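Local coordinates for calcium uptake protein 3, mitochondrial (Homo sapiens, PDB 6AGI) that senses mitochondrial calcium through its EF-hands and, as a disulfide-linked heterodimer with MICU1, regulates the mitochondrial calcium uniporter in the central nervous system and skeletal muscle, at residues 63-68 against 212-217; 108-113 against 228-233; 264-269 against 276-281. All blocks are in the same frame, centred on the assembly; numbering follows the deposited sequence.

Contact 1 (63-68 against 212-217); sequences QMLAET and LLVHFF
L65, on helix 58-66, reaches helix 211-217 with a single branch: its CD1 comes to 4.3 Å from CG2 of V214. Leucine and valine suit this place, since both are apolar and their methyl groups pack together in the buried region between the helices. The carbonyl of L65 does separate work, receiving two bonds. T68 N lies 2.7 Å from L65 O, and T68 OG1 is 2.6 Å from the same atom, in the carbonyl plane and on a lone pair. T68 therefore folds back on its own chain with its polar branch. The rotation that does this sets OG1 beside the backbone N and leaves CG2 anti to that N (chi1 -49°), so the hydroxyl turns inward and the methyl is presented to the other helix. There T68 CG2 packs 3.8 Å from H215 CB, near the plane of the imidazole and at its edge, while T68 CB sits 4.0 Å from CG1 of V214. The imidazole has its polar partner just beyond, ND1 bonding to P69 O, and T68 O is bonded by K219 NZ. Threonine thus serves as a two-sided residue. Between the segments themselves the contact is buried van der Waals packing without a hydrogen bond; the T68 hydroxyl is held by L65 O and H215 ND1 by P69 O, which leaves the apolar surfaces to pack together.

Contact 2 (108-113 against 228-233); sequences RIAFNM and EDFYRF
F111 and F230 meet as a T-shaped (edge-to-face) aromatic pair, with F111 supplying the edge and F230 the face. The centroids are 5.5 Å apart and the planes stand at 69°. Phenylalanine suits both places, because an aromatic ring offers a flat face and a C-H edge, and two such rings can pack edge to face in a buried site. The atom at the point of the edge is F111 CD1, 3.8 Å from F230 CG, so the approach is to the root of the F230 ring and not to its far end. Both rings leave their helices by the same kind of rotation. In F230, CG is anti to the backbone N (chi1 -157°), which carries the ring across to helix 104-114 and lays its outer part against the backbone there. F111 has CG almost exactly anti to its N (chi1 -177°), which carries CD1 over one face of the F230 ring. The stem of F111 contributes as well, CB lying 3.6 Å from F230 CD2. A110 meets the same ring in its plane, with CB 3.9 Å from F230 CE2; a side chain this small suits a place where a large ring comes up to the helix. Helix 104-114 is the entering helix of EF-hand 1. F111 touches V122 of its loop and lies about 7 Å, side chain to ion, from the bound calcium. At the subunit interface, M113 O accepts a hydrogen bond from R330 NH2 of the second subunit. L225 also packs on F230, Y231 meets F107 of helix 104-114 edge to face, and F233 extends the packing to helices 78-81 and 90-101.

Contact 3 (264-269 against 276-281); sequences ILLRYT and VFLENV
The carbonyl oxygen of L266 receives two bonds from T269: the hydroxyl OG1 at 3.1 Å, and the backbone N at a longer, weak 3.4 Å. The hydroxyl comes from above the carbonyl plane and not onto a lone pair. This turn lies against helix 274-284, the entering helix of the degenerate EF-hand 2. The short strands 255-256 and 291-292 pair with each other in the same lobe, an arrangement consistent with paired EF-hands. While its carbonyl is held within the turn, the side chain of L266 projects to the other helix and makes the whole contact. Its CD1 methyl meets the rim of the F277 phenyl, near the ring plane, 3.3 Å from CD2. With CG anti to the backbone N (chi1 -161°), the F277 ring offers its CD2 edge to this methyl. The two side chains cross obliquely. Leucine suits this position because its forked end serves two neighbours at once, and phenylalanine because its ring can take the leucine at its edge and still pack on I351 of helix 342-352, next to the third EF-hand's loop. Both residues are partly exposed, so this is packing near the surface. The other branch of the leucine reaches a second residue on helix 274-284, with L266 CD2 lying 4.3 Å from L278 CG.

Contacts 1 and 2 are neighbours, their centres 19 Å apart, and they touch where F233 of helix 227-250 packs on L212 and F216 of helix 211-217. Along the chain their segments alternate, so residues 63-68 and 108-113 meet, in that order, two helices that follow each other much later. Contact 3 comes afterwards and lies on the opposite side of the chain's centre, its centre 40 Å from contact 1 and 33 Å from contact 2. Helix 227-250 spans the gap: it begins in contact 2 and, through E245 and Y249, reaches I264. It thus joins the region of calcium-binding EF-hand 1 to that of the degenerate EF-hand 2.

Contact 1 (63-68 against 212-217)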
loop_
_atom_site.group_PDB
_atom_site.type_symbol
_atom_site.label_atom_id
_atom_site.label_comp_id
_atom_site.label_asym_id
_atom_site.label_seq_id
_atom_site.Cartn_x
_atom_site.Cartn_y
_atom_site.Cartn_z
ATOM N N GLN B 63 -41.025 -3.871 -9.109
ATOM C CA GLN B 63 -41.748 -2.944 -8.242
ATOM C C GLN B 63 -40.920 -2.594 -7.007
ATOM O O GLN B 63 -40.910 -1.436 -6.572
ATOM C CB GLN B 63 -43.109 -3.519 -7.840
ATOM C CG GLN B 63 -44.177 -2.442 -7.539
ATOM C CD GLN B 63 -44.257 -2.052 -6.057
ATOM O OE1 GLN B 63 -44.241 -2.911 -5.172
ATOM N NE2 GLN B 63 -44.328 -0.749 -5.788
ATOM N N MET B 64 -40.212 -3.578 -6.433
ATOM C CA MET B 64 -39.309 -3.290 -5.314
ATOM C C MET B 64 -38.306 -2.194 -5.672
ATOM O O MET B 64 -38.038 -1.298 -4.862
ATOM C CB MET B 64 -38.560 -4.568 -4.929
ATOM C CG MET B 64 -37.416 -4.454 -3.918
ATOM S SD MET B 64 -37.250 -6.021 -2.995
ATOM C CE MET B 64 -38.779 -6.042 -2.055
ATOM N N LEU B 65 -37.798 -2.208 -6.912
ATOM C CA LEU B 65 -36.828 -1.211 -7.367
ATOM C C LEU B 65 -37.435 0.114 -7.802
ATOM O O LEU B 65 -36.755 1.143 -7.717
ATOM C CB LEU B 65 -36.005 -1.749 -8.536
ATOM C CG LEU B 65 -35.061 -2.933 -8.355
ATOM C CD1 LEU B 65 -34.423 -3.438 -9.651
ATOM C CD2 LEU B 65 -34.038 -2.522 -7.304
ATOM N N ALA B 66 -38.674 0.112 -8.308
ATOM C CA ALA B 66 -39.272 1.345 -8.821
ATOM C C ALA B 66 -39.141 2.545 -7.880
ATOM O O ALA B 66 -39.139 3.689 -8.348
ATOM C CB ALA B 66 -40.749 1.102 -9.132
ATOM N N GLU B 67 -39.001 2.311 -6.576
ATOM C CA GLU B 67 -38.768 3.396 -5.628
ATOM C C GLU B 67 -37.401 4.080 -5.743
ATOM O O GLU B 67 -37.318 5.296 -5.532
ATOM C CB GLU B 67 -38.940 2.862 -4.219
ATOM C CG GLU B 67 -37.933 1.779 -3.956
ATOM C CD GLU B 67 -36.695 2.281 -3.279
ATOM O OE1 GLU B 67 -36.719 3.411 -2.742
ATOM O OE2 GLU B 67 -35.678 1.574 -3.413
ATOM N N THR B 68 -36.354 3.360 -6.156
ATOM C CA THR B 68 -34.984 3.658 -5.724
ATOM C C THR B 68 -34.647 5.149 -5.819
ATOM O O THR B 68 -34.883 5.773 -6.866
ATOM C CB THR B 68 -33.987 2.877 -6.576
ATOM O OG1 THR B 68 -34.399 1.511 -6.620
ATOM C CG2 THR B 68 -32.610 2.934 -5.938
ATOM N N LEU B 212 -28.166 -0.698 -7.000
ATOM C CA LEU B 212 -27.091 0.214 -7.385
ATOM C C LEU B 212 -27.187 0.578 -8.861
ATOM O O LEU B 212 -26.860 1.706 -9.248
ATOM C CB LEU B 212 -25.726 -0.386 -7.053
ATOM C CG LEU B 212 -25.454 -0.268 -5.556
ATOM C CD1 LEU B 212 -24.067 -0.790 -5.230
ATOM C CD2 LEU B 212 -25.651 1.192 -5.051
ATOM N N LEU B 213 -27.677 -0.342 -9.687
ATOM C CA LEU B 213 -27.801 -0.074 -11.112
ATOM C C LEU B 213 -28.841 1.027 -11.390
ATOM O O LEU B 213 -28.584 1.962 -12.164
ATOM C CB LEU B 213 -28.162 -1.383 -11.795
ATOM C CG LEU B 213 -27.448 -1.851 -13.042
ATOM C CD1 LEU B 213 -25.961 -1.807 -12.836
ATOM C CD2 LEU B 213 -27.923 -3.279 -13.328
ATOM N N VAL B 214 -30.009 0.951 -10.738
ATOM C CA VAL B 214 -31.050 1.969 -10.898
ATOM C C VAL B 214 -30.671 3.267 -10.179
ATOM O O VAL B 214 -30.909 4.377 -10.681
ATOM C CB VAL B 214 -32.398 1.411 -10.404
ATOM C CG1 VAL B 214 -33.472 2.455 -10.496
ATOM C CG2 VAL B 214 -32.793 0.236 -11.277
ATOM N N HIS B 215 -30.079 3.150 -8.996
ATOM C CA HIS B 215 -29.657 4.332 -8.268
ATOM C C HIS B 215 -28.654 5.141 -9.087
ATOM O O HIS B 215 -28.720 6.376 -9.106
ATOM C CB HIS B 215 -29.058 3.905 -6.929
ATOM C CG HIS B 215 -28.499 5.037 -6.127
ATOM N ND1 HIS B 215 -29.286 5.867 -5.364
ATOM C CD2 HIS B 215 -27.230 5.475 -5.961
ATOM C CE1 HIS B 215 -28.529 6.766 -4.763
ATOM N NE2 HIS B 215 -27.276 6.554 -5.113
ATOM N N PHE B 216 -27.731 4.456 -9.787
ATOM C CA PHE B 216 -26.648 5.102 -10.539
ATOM C C PHE B 216 -27.114 5.613 -11.891
ATOM O O PHE B 216 -26.842 6.765 -12.248
ATOM C CB PHE B 216 -25.485 4.130 -10.743
ATOM C CG PHE B 216 -24.616 3.963 -9.530
ATOM C CD1 PHE B 216 -24.530 4.967 -8.571
ATOM C CD2 PHE B 216 -23.895 2.805 -9.338
ATOM C CE1 PHE B 216 -23.714 4.815 -7.447
ATOM C CE2 PHE B 216 -23.093 2.641 -8.219
ATOM C CZ PHE B 216 -22.995 3.652 -7.274
ATOM N N PHE B 217 -27.785 4.762 -12.674
ATOM C CA PHE B 217 -28.100 5.090 -14.060
ATOM C C PHE B 217 -29.595 5.189 -14.335
ATOM O O PHE B 217 -29.999 5.157 -15.502
ATOM C CB PHE B 217 -27.471 4.068 -14.994
ATOM C CG PHE B 217 -26.092 3.677 -14.587
ATOM C CD1 PHE B 217 -25.020 4.534 -14.810
ATOM C CD2 PHE B 217 -25.857 2.468 -13.959
ATOM C CE1 PHE B 217 -23.741 4.186 -14.423
ATOM C CE2 PHE B 217 -24.586 2.128 -13.568
ATOM C CZ PHE B 217 -23.528 2.997 -13.799
#

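Contact 2 (108-113 against 228-233)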
loop_
_atom_site.group_PDB
_atom_site.type_symbol
_atom_site.label_atom_id
_atom_site.label_comp_id
_atom_site.label_asym_id
_atom_site.label_seq_id
_atom_site.Cartn_x
_atom_site.Cartn_y
_atom_site.Cartn_z
ATOM N N ARG B 108 -10.669 7.922 -6.762
ATOM C CA ARG B 108 -10.277 8.378 -8.086
ATOM C C ARG B 108 -9.614 7.265 -8.866
ATOM O O ARG B 108 -9.897 7.099 -10.066
ATOM C CB ARG B 108 -9.344 9.566 -7.980
ATOM C CG ARG B 108 -8.989 10.157 -9.292
ATOM C CD ARG B 108 -7.967 11.264 -9.087
ATOM N NE ARG B 108 -8.356 12.226 -8.047
ATOM C CZ ARG B 108 -8.936 13.409 -8.263
ATOM N NH1 ARG B 108 -9.216 13.817 -9.499
ATOM N NH2 ARG B 108 -9.235 14.194 -7.233
ATOM N N ILE B 109 -8.734 6.478 -8.217
ATOM C CA ILE B 109 -8.180 5.343 -8.962
ATOM C C ILE B 109 -9.309 4.425 -9.454
ATOM O O ILE B 109 -9.274 3.920 -10.583
ATOM C CB ILE B 109 -7.150 4.571 -8.119
ATOM C CG1 ILE B 109 -5.875 5.377 -7.942
ATOM C CG2 ILE B 109 -6.763 3.231 -8.769
ATOM C CD1 ILE B 109 -5.054 4.937 -6.691
ATOM N N ALA B 110 -10.346 4.236 -8.642
ATOM C CA ALA B 110 -11.451 3.351 -9.002
ATOM C C ALA B 110 -12.271 3.912 -10.163
ATOM O O ALA B 110 -12.502 3.222 -11.168
ATOM C CB ALA B 110 -12.333 3.112 -7.778
ATOM N N PHE B 111 -12.698 5.176 -10.043
ATOM C CA PHE B 111 -13.393 5.865 -11.130
ATOM C C PHE B 111 -12.637 5.757 -12.453
ATOM O O PHE B 111 -13.224 5.417 -13.499
ATOM C CB PHE B 111 -13.593 7.340 -10.769
ATOM C CG PHE B 111 -14.366 8.102 -11.797
ATOM C CD1 PHE B 111 -15.749 8.069 -11.810
ATOM C CD2 PHE B 111 -13.704 8.826 -12.773
ATOM C CE1 PHE B 111 -16.474 8.753 -12.778
ATOM C CE2 PHE B 111 -14.422 9.516 -13.750
ATOM C CZ PHE B 111 -15.813 9.475 -13.753
ATOM N N ASN B 112 -11.328 6.058 -12.430
ATOM C CA ASN B 112 -10.552 5.932 -13.654
ATOM C C ASN B 112 -10.462 4.481 -14.115
ATOM O O ASN B 112 -10.509 4.211 -15.318
ATOM C CB ASN B 112 -9.163 6.514 -13.447
ATOM C CG ASN B 112 -9.172 8.007 -13.460
ATOM O OD1 ASN B 112 -10.118 8.614 -13.981
ATOM N ND2 ASN B 112 -8.131 8.631 -12.874
ATOM N N MET B 113 -10.404 3.528 -13.192
ATOM C CA MET B 113 -10.433 2.147 -13.645
ATOM C C MET B 113 -11.740 1.812 -14.350
ATOM O O MET B 113 -11.769 0.905 -15.184
ATOM C CB MET B 113 -10.207 1.185 -12.475
ATOM C CG MET B 113 -8.738 0.997 -12.114
ATOM S SD MET B 113 -7.829 0.287 -13.467
ATOM C CE MET B 113 -8.049 -1.439 -13.038
ATOM N N GLU B 228 -17.624 13.184 -9.152
ATOM C CA GLU B 228 -18.091 13.743 -7.893
ATOM C C GLU B 228 -19.178 12.863 -7.257
ATOM O O GLU B 228 -19.127 12.579 -6.051
ATOM C CB GLU B 228 -18.537 15.184 -8.137
ATOM C CG GLU B 228 -17.344 16.134 -8.482
ATOM C CD GLU B 228 -16.941 16.188 -9.992
ATOM O OE1 GLU B 228 -17.775 15.880 -10.875
ATOM O OE2 GLU B 228 -15.774 16.555 -10.296
ATOM N N ASP B 229 -20.128 12.356 -8.056
ATOM C CA ASP B 229 -21.128 11.461 -7.468
ATOM C C ASP B 229 -20.520 10.148 -6.992
ATOM O O ASP B 229 -20.876 9.650 -5.920
ATOM C CB ASP B 229 -22.266 11.149 -8.445
ATOM C CG ASP B 229 -22.875 12.385 -9.069
ATOM O OD1 ASP B 229 -23.198 13.323 -8.309
ATOM O OD2 ASP B 229 -23.131 12.378 -10.299
ATOM N N PHE B 230 -19.584 9.595 -7.762
ATOM C CA PHE B 230 -18.885 8.365 -7.393
ATOM C C PHE B 230 -18.189 8.520 -6.043
ATOM O O PHE B 230 -18.353 7.690 -5.135
ATOM C CB PHE B 230 -17.885 8.091 -8.512
ATOM C CG PHE B 230 -17.433 6.672 -8.654
ATOM C CD1 PHE B 230 -18.275 5.709 -9.210
ATOM C CD2 PHE B 230 -16.119 6.326 -8.348
ATOM C CE1 PHE B 230 -17.841 4.403 -9.385
ATOM C CE2 PHE B 230 -15.675 5.035 -8.526
ATOM C CZ PHE B 230 -16.539 4.069 -9.045
ATOM N N TYR B 231 -17.402 9.594 -5.906
ATOM C CA TYR B 231 -16.761 9.919 -4.646
ATOM C C TYR B 231 -17.786 10.023 -3.534
ATOM O O TYR B 231 -17.553 9.548 -2.414
ATOM C CB TYR B 231 -15.997 11.241 -4.782
ATOM C CG TYR B 231 -15.148 11.611 -3.587
ATOM C CD1 TYR B 231 -15.715 12.079 -2.412
ATOM C CD2 TYR B 231 -13.771 11.536 -3.653
ATOM C CE1 TYR B 231 -14.934 12.426 -1.326
ATOM C CE2 TYR B 231 -12.974 11.878 -2.562
ATOM C CZ TYR B 231 -13.579 12.328 -1.399
ATOM O OH TYR B 231 -12.824 12.677 -0.318
ATOM N N ARG B 232 -18.926 10.663 -3.807
ATOM C CA ARG B 232 -19.859 10.857 -2.713
ATOM C C ARG B 232 -20.508 9.549 -2.297
ATOM O O ARG B 232 -20.761 9.339 -1.105
ATOM C CB ARG B 232 -20.904 11.900 -3.087
ATOM C CG ARG B 232 -20.345 13.287 -3.165
ATOM C CD ARG B 232 -21.423 14.347 -3.258
ATOM N NE ARG B 232 -21.956 14.457 -4.610
ATOM C CZ ARG B 232 -21.712 15.489 -5.415
ATOM N NH1 ARG B 232 -20.920 16.477 -5.005
ATOM N NH2 ARG B 232 -22.232 15.519 -6.639
ATOM N N PHE B 233 -20.765 8.648 -3.249
ATOM C CA PHE B 233 -21.301 7.345 -2.893
ATOM C C PHE B 233 -20.327 6.573 -2.011
ATOM O O PHE B 233 -20.732 6.028 -0.973
ATOM C CB PHE B 233 -21.643 6.544 -4.133
ATOM C CG PHE B 233 -22.158 5.172 -3.807
ATOM C CD1 PHE B 233 -23.446 5.006 -3.315
ATOM C CD2 PHE B 233 -21.360 4.056 -3.954
ATOM C CE1 PHE B 233 -23.930 3.756 -2.999
ATOM C CE2 PHE B 233 -21.837 2.794 -3.634
ATOM C CZ PHE B 233 -23.124 2.637 -3.155
#

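Contact 3 (264-269 against 276-281)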
loop_
_atom_site.group_PDB
_atom_site.type_symbol
_atom_site.label_atom_id
_atom_site.label_comp_id
_atom_site.label_asym_id
_atom_site.label_seq_id
_atom_site.Cartn_x
_atom_site.Cartn_y
_atom_site.Cartn_z
ATOM N N ILE B 264 -13.457 -3.970 18.523
ATOM C CA ILE B 264 -13.669 -3.736 17.091
ATOM C C ILE B 264 -12.349 -3.823 16.332
ATOM O O ILE B 264 -12.275 -4.393 15.231
ATOM C CB ILE B 264 -14.342 -2.372 16.853
ATOM C CG1 ILE B 264 -15.751 -2.336 17.447
ATOM C CG2 ILE B 264 -14.399 -2.077 15.376
ATOM C CD1 ILE B 264 -16.344 -0.932 17.460
ATOM N N LEU B 265 -11.285 -3.252 16.913
ATOM C CA LEU B 265 -9.968 -3.256 16.277
ATOM C C LEU B 265 -9.468 -4.660 15.972
ATOM O O LEU B 265 -8.746 -4.858 14.993
ATOM C CB LEU B 265 -8.948 -2.551 17.162
ATOM C CG LEU B 265 -9.077 -1.045 17.158
ATOM C CD1 LEU B 265 -7.902 -0.405 17.890
ATOM C CD2 LEU B 265 -9.134 -0.674 15.729
ATOM N N LEU B 266 -9.789 -5.639 16.816
ATOM C CA LEU B 266 -9.221 -6.960 16.589
ATOM C C LEU B 266 -9.701 -7.600 15.298
ATOM O O LEU B 266 -9.086 -8.575 14.846
ATOM C CB LEU B 266 -9.495 -7.899 17.757
ATOM C CG LEU B 266 -8.303 -7.889 18.727
ATOM C CD1 LEU B 266 -7.820 -6.479 19.102
ATOM C CD2 LEU B 266 -8.564 -8.747 19.966
ATOM N N ARG B 267 -10.771 -7.096 14.683
ATOM C CA ARG B 267 -11.065 -7.612 13.354
ATOM C C ARG B 267 -10.004 -7.200 12.335
ATOM O O ARG B 267 -9.727 -7.963 11.393
ATOM C CB ARG B 267 -12.468 -7.107 12.948
ATOM N N TYR B 268 -9.222 -6.160 12.615
ATOM C CA TYR B 268 -8.267 -5.658 11.644
ATOM C C TYR B 268 -6.864 -6.127 11.961
ATOM O O TYR B 268 -5.903 -5.692 11.310
ATOM C CB TYR B 268 -8.304 -4.132 11.577
ATOM C CG TYR B 268 -9.668 -3.549 11.256
ATOM C CD1 TYR B 268 -10.734 -3.697 12.148
ATOM C CD2 TYR B 268 -9.897 -2.848 10.069
ATOM C CE1 TYR B 268 -11.975 -3.177 11.862
ATOM C CE2 TYR B 268 -11.136 -2.319 9.781
ATOM C CZ TYR B 268 -12.160 -2.487 10.677
ATOM O OH TYR B 268 -13.389 -1.957 10.401
ATOM N N THR B 269 -6.716 -6.989 12.956
ATOM C CA THR B 269 -5.410 -7.372 13.455
ATOM C C THR B 269 -5.215 -8.867 13.276
ATOM O O THR B 269 -6.174 -9.648 13.206
ATOM C CB THR B 269 -5.246 -7.031 14.937
ATOM O OG1 THR B 269 -6.273 -7.699 15.682
ATOM C CG2 THR B 269 -5.393 -5.544 15.141
ATOM N N VAL B 276 -6.261 -12.496 25.294
ATOM C CA VAL B 276 -5.169 -11.903 26.072
ATOM C C VAL B 276 -4.991 -10.428 25.740
ATOM O O VAL B 276 -4.621 -9.618 26.605
ATOM C CB VAL B 276 -3.853 -12.671 25.835
ATOM C CG1 VAL B 276 -2.789 -12.199 26.808
ATOM C CG2 VAL B 276 -4.072 -14.156 26.004
ATOM N N PHE B 277 -5.280 -10.046 24.499
ATOM C CA PHE B 277 -5.155 -8.647 24.115
ATOM C C PHE B 277 -6.257 -7.795 24.739
ATOM O O PHE B 277 -5.999 -6.682 25.226
ATOM C CB PHE B 277 -5.174 -8.538 22.602
ATOM C CG PHE B 277 -4.627 -7.258 22.097
ATOM C CD1 PHE B 277 -3.342 -6.867 22.434
ATOM C CD2 PHE B 277 -5.396 -6.434 21.304
ATOM C CE1 PHE B 277 -2.827 -5.682 21.968
ATOM C CE2 PHE B 277 -4.897 -5.246 20.833
ATOM C CZ PHE B 277 -3.608 -4.866 21.164
ATOM N N LEU B 278 -7.495 -8.291 24.725
ATOM C CA LEU B 278 -8.569 -7.569 25.396
ATOM C C LEU B 278 -8.295 -7.464 26.892
ATOM O O LEU B 278 -8.507 -6.407 27.501
ATOM C CB LEU B 278 -9.908 -8.259 25.142
ATOM C CG LEU B 278 -10.473 -8.136 23.729
ATOM C CD1 LEU B 278 -11.695 -9.040 23.574
ATOM C CD2 LEU B 278 -10.803 -6.687 23.407
ATOM N N GLU B 279 -7.805 -8.547 27.505
ATOM C CA GLU B 279 -7.410 -8.465 28.905
ATOM C C GLU B 279 -6.301 -7.435 29.091
ATOM O O GLU B 279 -6.153 -6.865 30.182
ATOM C CB GLU B 279 -6.984 -9.843 29.420
ATOM N N ASN B 280 -5.524 -7.164 28.033
ATOM C CA ASN B 280 -4.477 -6.153 28.149
ATOM C C ASN B 280 -5.078 -4.748 28.115
ATOM O O ASN B 280 -4.727 -3.912 28.954
ATOM C CB ASN B 280 -3.431 -6.375 27.028
ATOM C CG ASN B 280 -2.633 -5.105 26.624
ATOM O OD1 ASN B 280 -2.512 -4.141 27.376
ATOM N ND2 ASN B 280 -2.076 -5.133 25.417
ATOM N N VAL B 281 -6.097 -4.502 27.277
ATOM C CA VAL B 281 -6.683 -3.159 27.298
ATOM C C VAL B 281 -7.481 -2.922 28.584
ATOM O O VAL B 281 -7.430 -1.827 29.158
ATOM C CB VAL B 281 -7.532 -2.881 26.043
ATOM C CG1 VAL B 281 -8.633 -3.916 25.859
ATOM C CG2 VAL B 281 -8.106 -1.464 26.114
#